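Long-range contacts in separin (PDB 5U1T), which cleaves the cohesin subunit Scc1 as a caspase-like cysteine protease, releasing sister chromatids at the onset of anaphase: residues I1016-L1026 with I1042-L1053; S1561-R1572 with P1585-K1593. All blocks are in the same frame, centred on the assembly; numbering follows the deposited sequence.

Both interactions are largely buried, yet they share no helix or strand and do not touch: their centres lie 40 Å apart and their nearest atoms about 18 Å. Interaction 1 joins two helices that follow each other in the chain, away from the active site, and is made almost wholly of aliphatic groups, with no hydrogen bond crossing it. Interaction 2 fastens a short helix to two strands near the C-terminus, where an edge strand of the protease sheet lies near the probable active site. Its apolar core has fewer side-chain pairs, though it buries about the same area, and a backbone hydrogen bond and a serine cap tie down the helix start.

Interaction 1: residues I1016-L1026 with I1042-L1053; sequences ISKLKQMKELL and ISSLSSLTLTIL
Leu1026 and Thr1049 each push a side chain into a hole in the opposite helix, and Leu1053 does the same further along, giving three knobs-into-holes contacts. Leu1026 divides its branches: CD2 lies 3.8 Å from CD1 of Ile1042, while CD1 rests 3.6 Å from CA of Ser1046, where a small serine leaves room for it. Thr1049 enters among Leu1019, Met1022, Lys1023 and Leu1026, turning its methyl CG2 to 3.5 Å from the backbone O of Leu1019 and its OG1 to CG of Met1022. Leu1053 sets CG 3.7 Å from CB of Leu1019; its CD1 rests on the backbone carbonyl of Leu1019, and CD2 lies between CG of Lys1020 and CG2 of Ile1016. Leu1019 also reaches CD1 across to CG2 of Ile1052, the two side chains crossing at about a right angle. Met1022, bent at its second torsion (70°), brings CE to 3.7 Å from CD2 of Leu1045.

Behind this shell, Thr1049 is oriented by its own helix. With OG1 anti to the carbonyl carbon (chi1 -58°), the hydroxyl gives a 2.8 Å hydrogen bond to Leu1045 O, which also accepts from Thr1049 N, and the methyl is left facing the partner helix. Replacing the threonine by an alanine would probably leave a gap between Leu1019 and Met1022 and take the second donor from Leu1045 O. Ser1046 turns its hydroxyl to Asn1069 of helix 1062-1072, which packs against helix 1036-1054, while helix 927-946 touches other faces of both.

The two helices run roughly antiparallel, their axes 9.5 Å apart at 149°, as a helical hairpin. Since no hydrogen bond crosses the interface, its cohesion probably comes mainly from burying interlocked aliphatic groups, and the polar atoms within it are satisfied inside one helix or by a third.

Interaction 2: residues S1561-R1572 with P1585-K1593; sequences SLSVSYAVSKSR and PVIYGLPIK
Val1564 and Ile1587 meet tip to tip, CG1 of the valine 3.7 Å from CD1 of the isoleucine, where helix 1564-1571 faces strand 1585-1589. Ile1587 owes its reach to an extended chain: CG1 stands anti to the carbonyl carbon and CD1 continues outward (chi2 163°), carrying the terminal methyl to the helix. There CD1 also meets CG2 of Val1568, one turn on, at 3.8 Å, the two side chains sliding past each other in opposite directions. The beta-branched valines give the helix short, broad faces for a longer isoleucine to probe. Val1564 holds CG1 in the crowded position between its backbone N and carbonyl carbon (chi1 80°), which turns that methyl toward the strand residues, while its CB lies 3.8 Å from CG1 of Ile1592.

The helix start is tied to the other strand. Val1564 N donates to Ile1592 O at 2.7 Å, nearly in line with the carbonyl bond. Ser1563, the N-cap residue, has its OG between backbone N and carbonyl carbon (chi1 70°), where it accepts from Tyr1566 N at 3.3 Å, as small hydroxyl residues do at this place. Ser1565 sets OG against CB of Pro1591 at 3.5 Å and hydrogen-bonds weakly to Ile1382 O. Lys1593, bent at its third torsion, runs its aliphatic chain alongside the backbone of Ser1561 and Leu1562.

Strand 1585-1589 is an outermost strand of the caspase-like protease sheet, pairing antiparallel with 1524-1528, and the side chain of Pro1585 is about 11 Å from that of Cys1497, probably the catalytic cysteine. Helix 1564-1571 covers the strand through the contacts of Ile1587 with the two valines, while the serine cap and the Val1564 N to Ile1592 O bond settle first-turn polar groups that the helix cannot satisfy.

Interaction 1: residues I1016-L1026 with I1042-L1053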
loop_
_atom_site.group_PDB
_atom_site.type_symbol
_atom_site.label_atom_id
_atom_site.label_comp_id
_atom_site.label_asym_id
_atom_site.label_seq_id
_atom_site.Cartn_x
_atom_site.Cartn_y
_atom_site.Cartn_z
ATOM N N ILE A 1016 19.628 -9.629 -49.730
ATOM C CA ILE A 1016 18.201 -9.777 -49.990
ATOM C C ILE A 1016 17.611 -10.731 -48.949
ATOM O O ILE A 1016 16.490 -10.534 -48.465
ATOM C CB ILE A 1016 17.936 -10.278 -51.423
ATOM C CG1 ILE A 1016 18.423 -9.226 -52.412
ATOM C CG2 ILE A 1016 16.460 -10.594 -51.655
ATOM C CD1 ILE A 1016 18.375 -9.650 -53.842
ATOM N N SER A 1017 18.386 -11.736 -48.564
ATOM C CA SER A 1017 17.917 -12.670 -47.550
ATOM C C SER A 1017 17.731 -12.016 -46.176
ATOM O O SER A 1017 16.675 -12.150 -45.579
ATOM C CB SER A 1017 18.866 -13.847 -47.428
ATOM O OG SER A 1017 18.282 -14.853 -46.620
ATOM N N LYS A 1018 18.739 -11.299 -45.691
ATOM C CA LYS A 1018 18.655 -10.654 -44.390
ATOM C C LYS A 1018 17.547 -9.610 -44.354
ATOM O O LYS A 1018 16.937 -9.358 -43.301
ATOM C CB LYS A 1018 19.999 -10.023 -44.015
ATOM C CG LYS A 1018 21.043 -11.069 -43.649
ATOM C CD LYS A 1018 22.479 -10.542 -43.656
ATOM C CE LYS A 1018 23.478 -11.686 -43.465
ATOM N NZ LYS A 1018 23.387 -12.266 -42.099
ATOM N N LEU A 1019 17.271 -9.007 -45.501
ATOM C CA LEU A 1019 16.239 -7.997 -45.574
ATOM C C LEU A 1019 14.846 -8.616 -45.569
ATOM O O LEU A 1019 13.956 -8.099 -44.905
ATOM C CB LEU A 1019 16.448 -7.130 -46.814
ATOM C CG LEU A 1019 17.514 -6.059 -46.605
ATOM C CD1 LEU A 1019 18.018 -5.539 -47.937
ATOM C CD2 LEU A 1019 16.931 -4.944 -45.766
ATOM N N LYS A 1020 14.648 -9.708 -46.307
ATOM C CA LYS A 1020 13.355 -10.396 -46.313
ATOM C C LYS A 1020 13.052 -10.971 -44.921
ATOM O O LYS A 1020 11.896 -11.140 -44.522
ATOM C CB LYS A 1020 13.332 -11.496 -47.377
ATOM C CG LYS A 1020 13.302 -10.975 -48.817
ATOM C CD LYS A 1020 13.655 -12.064 -49.852
ATOM C CE LYS A 1020 12.418 -12.656 -50.548
ATOM N NZ LYS A 1020 12.719 -13.236 -51.903
ATOM N N GLN A 1021 14.120 -11.248 -44.189
ATOM C CA GLN A 1021 14.047 -11.763 -42.843
ATOM C C GLN A 1021 13.555 -10.664 -41.917
ATOM O O GLN A 1021 12.672 -10.872 -41.080
ATOM C CB GLN A 1021 15.424 -12.268 -42.415
ATOM C CG GLN A 1021 15.451 -13.175 -41.195
ATOM C CD GLN A 1021 16.866 -13.334 -40.646
ATOM O OE1 GLN A 1021 17.738 -12.479 -40.877
ATOM N NE2 GLN A 1021 17.103 -14.420 -39.918
ATOM N N MET A 1022 14.141 -9.487 -42.085
ATOM C CA MET A 1022 13.730 -8.299 -41.370
ATOM C C MET A 1022 12.281 -7.910 -41.718
ATOM O O MET A 1022 11.523 -7.505 -40.844
ATOM C CB MET A 1022 14.696 -7.155 -41.683
ATOM C CG MET A 1022 14.545 -5.921 -40.807
ATOM S SD MET A 1022 15.072 -6.167 -39.087
ATOM C CE MET A 1022 14.281 -4.763 -38.325
ATOM N N LYS A 1023 11.897 -8.039 -42.982
ATOM C CA LYS A 1023 10.537 -7.725 -43.405
ATOM C C LYS A 1023 9.540 -8.602 -42.651
ATOM O O LYS A 1023 8.507 -8.115 -42.197
ATOM C CB LYS A 1023 10.369 -7.916 -44.930
ATOM C CG LYS A 1023 8.963 -7.569 -45.465
ATOM C CD LYS A 1023 8.740 -7.908 -46.941
ATOM C CE LYS A 1023 7.776 -9.111 -47.144
ATOM N NZ LYS A 1023 8.253 -10.485 -46.620
ATOM N N GLU A 1024 9.862 -9.887 -42.509
ATOM C CA GLU A 1024 8.942 -10.860 -41.925
ATOM C C GLU A 1024 8.928 -10.846 -40.396
ATOM O O GLU A 1024 7.900 -11.110 -39.770
ATOM C CB GLU A 1024 9.282 -12.251 -42.436
ATOM C CG GLU A 1024 8.941 -12.397 -43.898
ATOM C CD GLU A 1024 9.750 -13.473 -44.599
ATOM O OE1 GLU A 1024 10.581 -14.113 -43.910
ATOM O OE2 GLU A 1024 9.558 -13.677 -45.828
ATOM N N LEU A 1025 10.072 -10.549 -39.795
ATOM C CA LEU A 1025 10.139 -10.401 -38.354
ATOM C C LEU A 1025 9.323 -9.186 -37.933
ATOM O O LEU A 1025 8.670 -9.204 -36.887
ATOM C CB LEU A 1025 11.589 -10.272 -37.887
ATOM C CG LEU A 1025 11.753 -10.090 -36.381
ATOM C CD1 LEU A 1025 11.140 -11.264 -35.629
ATOM C CD2 LEU A 1025 13.210 -9.909 -36.028
ATOM N N LEU A 1026 9.355 -8.133 -38.751
ATOM C CA LEU A 1026 8.582 -6.931 -38.460
ATOM C C LEU A 1026 7.102 -7.236 -38.616
ATOM O O LEU A 1026 6.259 -6.651 -37.941
ATOM C CB LEU A 1026 8.987 -5.765 -39.369
ATOM C CG LEU A 1026 10.260 -5.001 -39.015
ATOM C CD1 LEU A 1026 10.712 -4.162 -40.189
ATOM C CD2 LEU A 1026 10.032 -4.126 -37.802
ATOM N N ILE A 1042 8.675 1.172 -35.465
ATOM C CA ILE A 1042 8.462 -0.065 -36.171
ATOM C C ILE A 1042 7.904 0.218 -37.551
ATOM O O ILE A 1042 8.163 -0.494 -38.483
ATOM C CB ILE A 1042 7.513 -0.975 -35.395
ATOM C CG1 ILE A 1042 8.218 -1.523 -34.180
ATOM C CG2 ILE A 1042 7.084 -2.157 -36.230
ATOM C CD1 ILE A 1042 9.450 -2.292 -34.533
ATOM N N SER A 1043 7.138 1.278 -37.677
ATOM C CA SER A 1043 6.575 1.628 -38.946
ATOM C C SER A 1043 7.640 2.136 -39.867
ATOM O O SER A 1043 7.666 1.793 -41.014
ATOM C CB SER A 1043 5.497 2.675 -38.773
ATOM O OG SER A 1043 6.046 3.962 -38.693
ATOM N N SER A 1044 8.527 2.956 -39.351
ATOM C CA SER A 1044 9.571 3.530 -40.170
ATOM C C SER A 1044 10.609 2.514 -40.562
ATOM O O SER A 1044 11.200 2.575 -41.607
ATOM C CB SER A 1044 10.195 4.720 -39.475
ATOM O OG SER A 1044 10.413 4.441 -38.127
ATOM N N LEU A 1045 10.846 1.596 -39.671
ATOM C CA LEU A 1045 11.759 0.482 -39.903
ATOM C C LEU A 1045 11.175 -0.435 -40.955
ATOM O O LEU A 1045 11.876 -1.099 -41.696
ATOM C CB LEU A 1045 11.975 -0.293 -38.598
ATOM C CG LEU A 1045 13.322 -0.838 -38.152
ATOM C CD1 LEU A 1045 14.358 0.270 -38.057
ATOM C CD2 LEU A 1045 13.155 -1.524 -36.808
ATOM N N SER A 1046 9.858 -0.470 -40.995
ATOM C CA SER A 1046 9.144 -1.350 -41.884
ATOM C C SER A 1046 9.136 -0.793 -43.314
ATOM O O SER A 1046 9.256 -1.532 -44.300
ATOM C CB SER A 1046 7.726 -1.549 -41.357
ATOM O OG SER A 1046 6.877 -2.063 -42.355
ATOM N N SER A 1047 9.009 0.520 -43.422
ATOM C CA SER A 1047 9.003 1.136 -44.723
ATOM C C SER A 1047 10.436 1.308 -45.252
ATOM O O SER A 1047 10.655 1.264 -46.455
ATOM C CB SER A 1047 8.283 2.477 -44.678
ATOM O OG SER A 1047 9.149 3.451 -44.148
ATOM N N LEU A 1048 11.409 1.496 -44.368
ATOM C CA LEU A 1048 12.792 1.542 -44.817
ATOM C C LEU A 1048 13.228 0.185 -45.366
ATOM O O LEU A 1048 13.891 0.116 -46.395
ATOM C CB LEU A 1048 13.731 1.973 -43.699
ATOM C CG LEU A 1048 15.221 1.844 -44.023
ATOM C CD1 LEU A 1048 15.602 2.694 -45.220
ATOM C CD2 LEU A 1048 16.059 2.225 -42.842
ATOM N N THR A 1049 12.848 -0.893 -44.694
ATOM C CA THR A 1049 13.197 -2.220 -45.165
ATOM C C THR A 1049 12.566 -2.501 -46.532
ATOM O O THR A 1049 13.199 -3.076 -47.413
ATOM C CB THR A 1049 12.783 -3.301 -44.139
ATOM O OG1 THR A 1049 13.430 -3.024 -42.897
ATOM C CG2 THR A 1049 13.178 -4.712 -44.609
ATOM N N LEU A 1050 11.322 -2.074 -46.710
ATOM C CA LEU A 1050 10.629 -2.255 -47.980
ATOM C C LEU A 1050 11.316 -1.452 -49.080
ATOM O O LEU A 1050 11.502 -1.926 -50.200
ATOM C CB LEU A 1050 9.171 -1.834 -47.861
ATOM C CG LEU A 1050 8.401 -2.170 -49.128
ATOM C CD1 LEU A 1050 8.410 -3.670 -49.355
ATOM C CD2 LEU A 1050 6.987 -1.610 -49.099
ATOM N N THR A 1051 11.705 -0.234 -48.736
ATOM C CA THR A 1051 12.364 0.653 -49.668
ATOM C C THR A 1051 13.710 0.088 -50.115
ATOM O O THR A 1051 13.974 0.023 -51.312
ATOM C CB THR A 1051 12.543 2.039 -49.054
ATOM O OG1 THR A 1051 11.256 2.561 -48.714
ATOM C CG2 THR A 1051 13.217 2.978 -50.024
ATOM N N ILE A 1052 14.555 -0.332 -49.174
ATOM C CA ILE A 1052 15.818 -0.965 -49.562
ATOM C C ILE A 1052 15.570 -2.186 -50.426
ATOM O O ILE A 1052 16.183 -2.344 -51.473
ATOM C CB ILE A 1052 16.660 -1.422 -48.384
ATOM C CG1 ILE A 1052 16.783 -0.323 -47.327
ATOM C CG2 ILE A 1052 18.015 -1.869 -48.883
ATOM C CD1 ILE A 1052 17.475 0.883 -47.807
ATOM N N LEU A 1053 14.662 -3.044 -49.991
ATOM C CA LEU A 1053 14.378 -4.266 -50.730
ATOM C C LEU A 1053 13.973 -4.024 -52.185
ATOM O O LEU A 1053 14.452 -4.713 -53.085
ATOM C CB LEU A 1053 13.288 -5.064 -50.023
ATOM C CG LEU A 1053 13.834 -6.306 -49.346
ATOM C CD1 LEU A 1053 12.792 -6.875 -48.409
ATOM C CD2 LEU A 1053 14.216 -7.323 -50.385
#

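Interaction 2: residues S1561-R1572 with P1585-K1593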
loop_
_atom_site.group_PDB
_atom_site.type_symbol
_atom_site.label_atom_id
_atom_site.label_comp_id
_atom_site.label_asym_id
_atom_site.label_seq_id
_atom_site.Cartn_x
_atom_site.Cartn_y
_atom_site.Cartn_z
ATOM N N SER A 1561 -15.349 34.664 -55.110
ATOM C CA SER A 1561 -14.439 34.790 -53.973
ATOM C C SER A 1561 -13.403 33.676 -53.955
ATOM O O SER A 1561 -13.536 32.681 -54.668
ATOM C CB SER A 1561 -15.216 34.796 -52.663
ATOM O OG SER A 1561 -16.127 35.875 -52.677
ATOM N N LEU A 1562 -12.369 33.861 -53.141
ATOM C CA LEU A 1562 -11.334 32.840 -52.977
ATOM C C LEU A 1562 -11.679 31.867 -51.850
ATOM O O LEU A 1562 -12.353 32.219 -50.876
ATOM C CB LEU A 1562 -9.963 33.484 -52.702
ATOM C CG LEU A 1562 -9.360 34.410 -53.764
ATOM C CD1 LEU A 1562 -8.012 34.986 -53.348
ATOM C CD2 LEU A 1562 -9.227 33.665 -55.064
ATOM N N SER A 1563 -11.208 30.634 -52.006
ATOM C CA SER A 1563 -11.203 29.640 -50.938
ATOM C C SER A 1563 -10.299 30.086 -49.789
ATOM O O SER A 1563 -9.424 30.919 -49.985
ATOM C CB SER A 1563 -10.730 28.291 -51.479
ATOM O OG SER A 1563 -9.345 28.326 -51.802
ATOM N N VAL A 1564 -10.486 29.511 -48.601
ATOM C CA VAL A 1564 -9.673 29.875 -47.441
ATOM C C VAL A 1564 -8.200 29.611 -47.748
ATOM O O VAL A 1564 -7.317 30.286 -47.225
ATOM C CB VAL A 1564 -10.111 29.100 -46.144
ATOM C CG1 VAL A 1564 -9.552 27.674 -46.122
ATOM C CG2 VAL A 1564 -9.681 29.846 -44.891
ATOM N N SER A 1565 -7.942 28.647 -48.624
ATOM C CA SER A 1565 -6.581 28.278 -48.972
ATOM C C SER A 1565 -5.897 29.329 -49.830
ATOM O O SER A 1565 -4.910 29.936 -49.405
ATOM C CB SER A 1565 -6.575 26.936 -49.694
ATOM O OG SER A 1565 -6.884 25.895 -48.790
ATOM N N TYR A 1566 -6.410 29.529 -51.040
ATOM C CA TYR A 1566 -5.872 30.557 -51.921
ATOM C C TYR A 1566 -5.889 31.916 -51.218
ATOM O O TYR A 1566 -4.942 32.697 -51.350
ATOM C CB TYR A 1566 -6.654 30.636 -53.249
ATOM C CG TYR A 1566 -6.476 29.457 -54.203
ATOM C CD1 TYR A 1566 -5.254 29.202 -54.827
ATOM C CD2 TYR A 1566 -7.538 28.613 -54.492
ATOM C CE1 TYR A 1566 -5.094 28.113 -55.701
ATOM C CE2 TYR A 1566 -7.388 27.536 -55.360
ATOM C CZ TYR A 1566 -6.171 27.289 -55.962
ATOM O OH TYR A 1566 -6.060 26.216 -56.816
ATOM N N ALA A 1567 -6.951 32.186 -50.453
ATOM C CA ALA A 1567 -7.101 33.476 -49.778
ATOM C C ALA A 1567 -5.975 33.714 -48.790
ATOM O O ALA A 1567 -5.517 34.838 -48.630
ATOM C CB ALA A 1567 -8.433 33.567 -49.071
ATOM N N VAL A 1568 -5.526 32.660 -48.126
ATOM C CA VAL A 1568 -4.447 32.805 -47.171
ATOM C C VAL A 1568 -3.109 33.056 -47.872
ATOM O O VAL A 1568 -2.392 33.992 -47.522
ATOM C CB VAL A 1568 -4.342 31.568 -46.257
ATOM C CG1 VAL A 1568 -2.992 31.531 -45.559
ATOM C CG2 VAL A 1568 -5.472 31.576 -45.236
ATOM N N SER A 1569 -2.775 32.241 -48.868
ATOM C CA SER A 1569 -1.475 32.371 -49.527
ATOM C C SER A 1569 -1.324 33.677 -50.310
ATOM O O SER A 1569 -0.211 34.177 -50.500
ATOM C CB SER A 1569 -1.227 31.184 -50.458
ATOM O OG SER A 1569 -2.213 31.124 -51.469
ATOM N N LYS A 1570 -2.442 34.229 -50.764
ATOM C CA LYS A 1570 -2.418 35.519 -51.433
ATOM C C LYS A 1570 -2.327 36.652 -50.398
ATOM O O LYS A 1570 -1.950 37.762 -50.736
ATOM C CB LYS A 1570 -3.656 35.685 -52.331
ATOM C CG LYS A 1570 -3.390 36.336 -53.710
ATOM C CD LYS A 1570 -2.254 35.643 -54.494
ATOM C CE LYS A 1570 -2.193 36.094 -55.968
ATOM N NZ LYS A 1570 -2.380 37.578 -56.116
ATOM N N SER A 1571 -2.640 36.368 -49.136
ATOM C CA SER A 1571 -2.675 37.412 -48.105
ATOM C C SER A 1571 -1.425 37.502 -47.234
ATOM O O SER A 1571 -1.286 38.446 -46.459
ATOM C CB SER A 1571 -3.881 37.214 -47.177
ATOM O OG SER A 1571 -5.104 37.342 -47.876
ATOM N N ARG A 1572 -0.533 36.518 -47.328
ATOM C CA ARG A 1572 0.686 36.547 -46.526
ATOM C C ARG A 1572 1.493 37.824 -46.802
ATOM O O ARG A 1572 1.945 38.502 -45.870
ATOM C CB ARG A 1572 1.542 35.296 -46.789
ATOM C CG ARG A 1572 0.846 33.983 -46.439
ATOM C CD ARG A 1572 1.800 32.801 -46.405
ATOM N NE ARG A 1572 1.575 32.014 -45.194
ATOM C CZ ARG A 1572 0.886 30.879 -45.147
ATOM N NH1 ARG A 1572 0.366 30.361 -46.254
ATOM N NH2 ARG A 1572 0.727 30.262 -43.996
ATOM N N PRO A 1585 0.448 32.118 -40.064
ATOM C CA PRO A 1585 -0.856 31.456 -40.231
ATOM C C PRO A 1585 -0.800 30.115 -40.949
ATOM O O PRO A 1585 0.024 29.954 -41.834
ATOM C CB PRO A 1585 -1.673 32.469 -41.042
ATOM C CG PRO A 1585 -0.728 33.493 -41.486
ATOM C CD PRO A 1585 0.420 33.502 -40.570
ATOM N N VAL A 1586 -1.672 29.184 -40.543
ATOM C CA VAL A 1586 -1.756 27.821 -41.081
ATOM C C VAL A 1586 -3.206 27.315 -40.990
ATOM O O VAL A 1586 -3.954 27.774 -40.140
ATOM C CB VAL A 1586 -0.788 26.863 -40.322
ATOM C CG1 VAL A 1586 -1.060 26.880 -38.807
ATOM C CG2 VAL A 1586 -0.842 25.455 -40.892
ATOM N N ILE A 1587 -3.613 26.411 -41.879
ATOM C CA ILE A 1587 -4.959 25.832 -41.878
ATOM C C ILE A 1587 -4.956 24.313 -41.689
ATOM O O ILE A 1587 -4.172 23.614 -42.321
ATOM C CB ILE A 1587 -5.701 26.094 -43.189
ATOM C CG1 ILE A 1587 -5.682 27.568 -43.575
ATOM C CG2 ILE A 1587 -7.124 25.603 -43.099
ATOM C CD1 ILE A 1587 -6.044 27.795 -45.052
ATOM N N TYR A 1588 -5.834 23.795 -40.838
ATOM C CA TYR A 1588 -6.057 22.353 -40.769
ATOM C C TYR A 1588 -7.500 22.030 -41.186
ATOM O O TYR A 1588 -8.414 22.818 -40.914
ATOM C CB TYR A 1588 -5.770 21.815 -39.364
ATOM C CG TYR A 1588 -4.305 21.572 -39.047
ATOM C CD1 TYR A 1588 -3.466 22.621 -38.721
ATOM C CD2 TYR A 1588 -3.774 20.286 -39.045
ATOM C CE1 TYR A 1588 -2.144 22.408 -38.407
ATOM C CE2 TYR A 1588 -2.451 20.065 -38.737
ATOM C CZ TYR A 1588 -1.638 21.133 -38.424
ATOM O OH TYR A 1588 -0.311 20.941 -38.118
ATOM N N GLY A 1589 -7.702 20.889 -41.851
ATOM C CA GLY A 1589 -9.029 20.474 -42.272
ATOM C C GLY A 1589 -9.254 20.609 -43.769
ATOM O O GLY A 1589 -8.347 20.352 -44.566
ATOM N N LEU A 1590 -10.459 21.022 -44.154
ATOM C CA LEU A 1590 -10.826 21.141 -45.567
ATOM C C LEU A 1590 -10.885 22.594 -46.052
ATOM O O LEU A 1590 -11.244 23.490 -45.300
ATOM C CB LEU A 1590 -12.179 20.462 -45.810
ATOM C CG LEU A 1590 -12.272 19.024 -45.301
ATOM C CD1 LEU A 1590 -13.572 18.366 -45.745
ATOM C CD2 LEU A 1590 -11.063 18.230 -45.766
ATOM N N PRO A 1591 -10.550 22.837 -47.326
ATOM C CA PRO A 1591 -10.661 24.224 -47.781
ATOM C C PRO A 1591 -12.136 24.659 -47.896
ATOM O O PRO A 1591 -13.003 23.893 -48.338
ATOM C CB PRO A 1591 -9.962 24.197 -49.138
ATOM C CG PRO A 1591 -10.150 22.803 -49.618
ATOM C CD PRO A 1591 -10.112 21.932 -48.402
ATOM N N ILE A 1592 -12.430 25.878 -47.459
ATOM C CA ILE A 1592 -13.792 26.367 -47.531
ATOM C C ILE A 1592 -13.865 27.588 -48.439
ATOM O O ILE A 1592 -12.872 28.294 -48.622
ATOM C CB ILE A 1592 -14.349 26.718 -46.131
ATOM C CG1 ILE A 1592 -13.727 28.017 -45.604
ATOM C CG2 ILE A 1592 -14.109 25.569 -45.171
ATOM C CD1 ILE A 1592 -14.455 28.626 -44.431
ATOM N N LYS A 1593 -15.037 27.813 -49.026
ATOM C CA LYS A 1593 -15.322 29.055 -49.744
ATOM C C LYS A 1593 -16.668 29.590 -49.261
ATOM O O LYS A 1593 -17.585 28.824 -48.960
ATOM C CB LYS A 1593 -15.319 28.833 -51.261
ATOM C CG LYS A 1593 -15.368 30.122 -52.061
ATOM C CD LYS A 1593 -15.001 29.909 -53.515
ATOM C CE LYS A 1593 -16.095 29.202 -54.291
ATOM N NZ LYS A 1593 -15.606 28.847 -55.666
#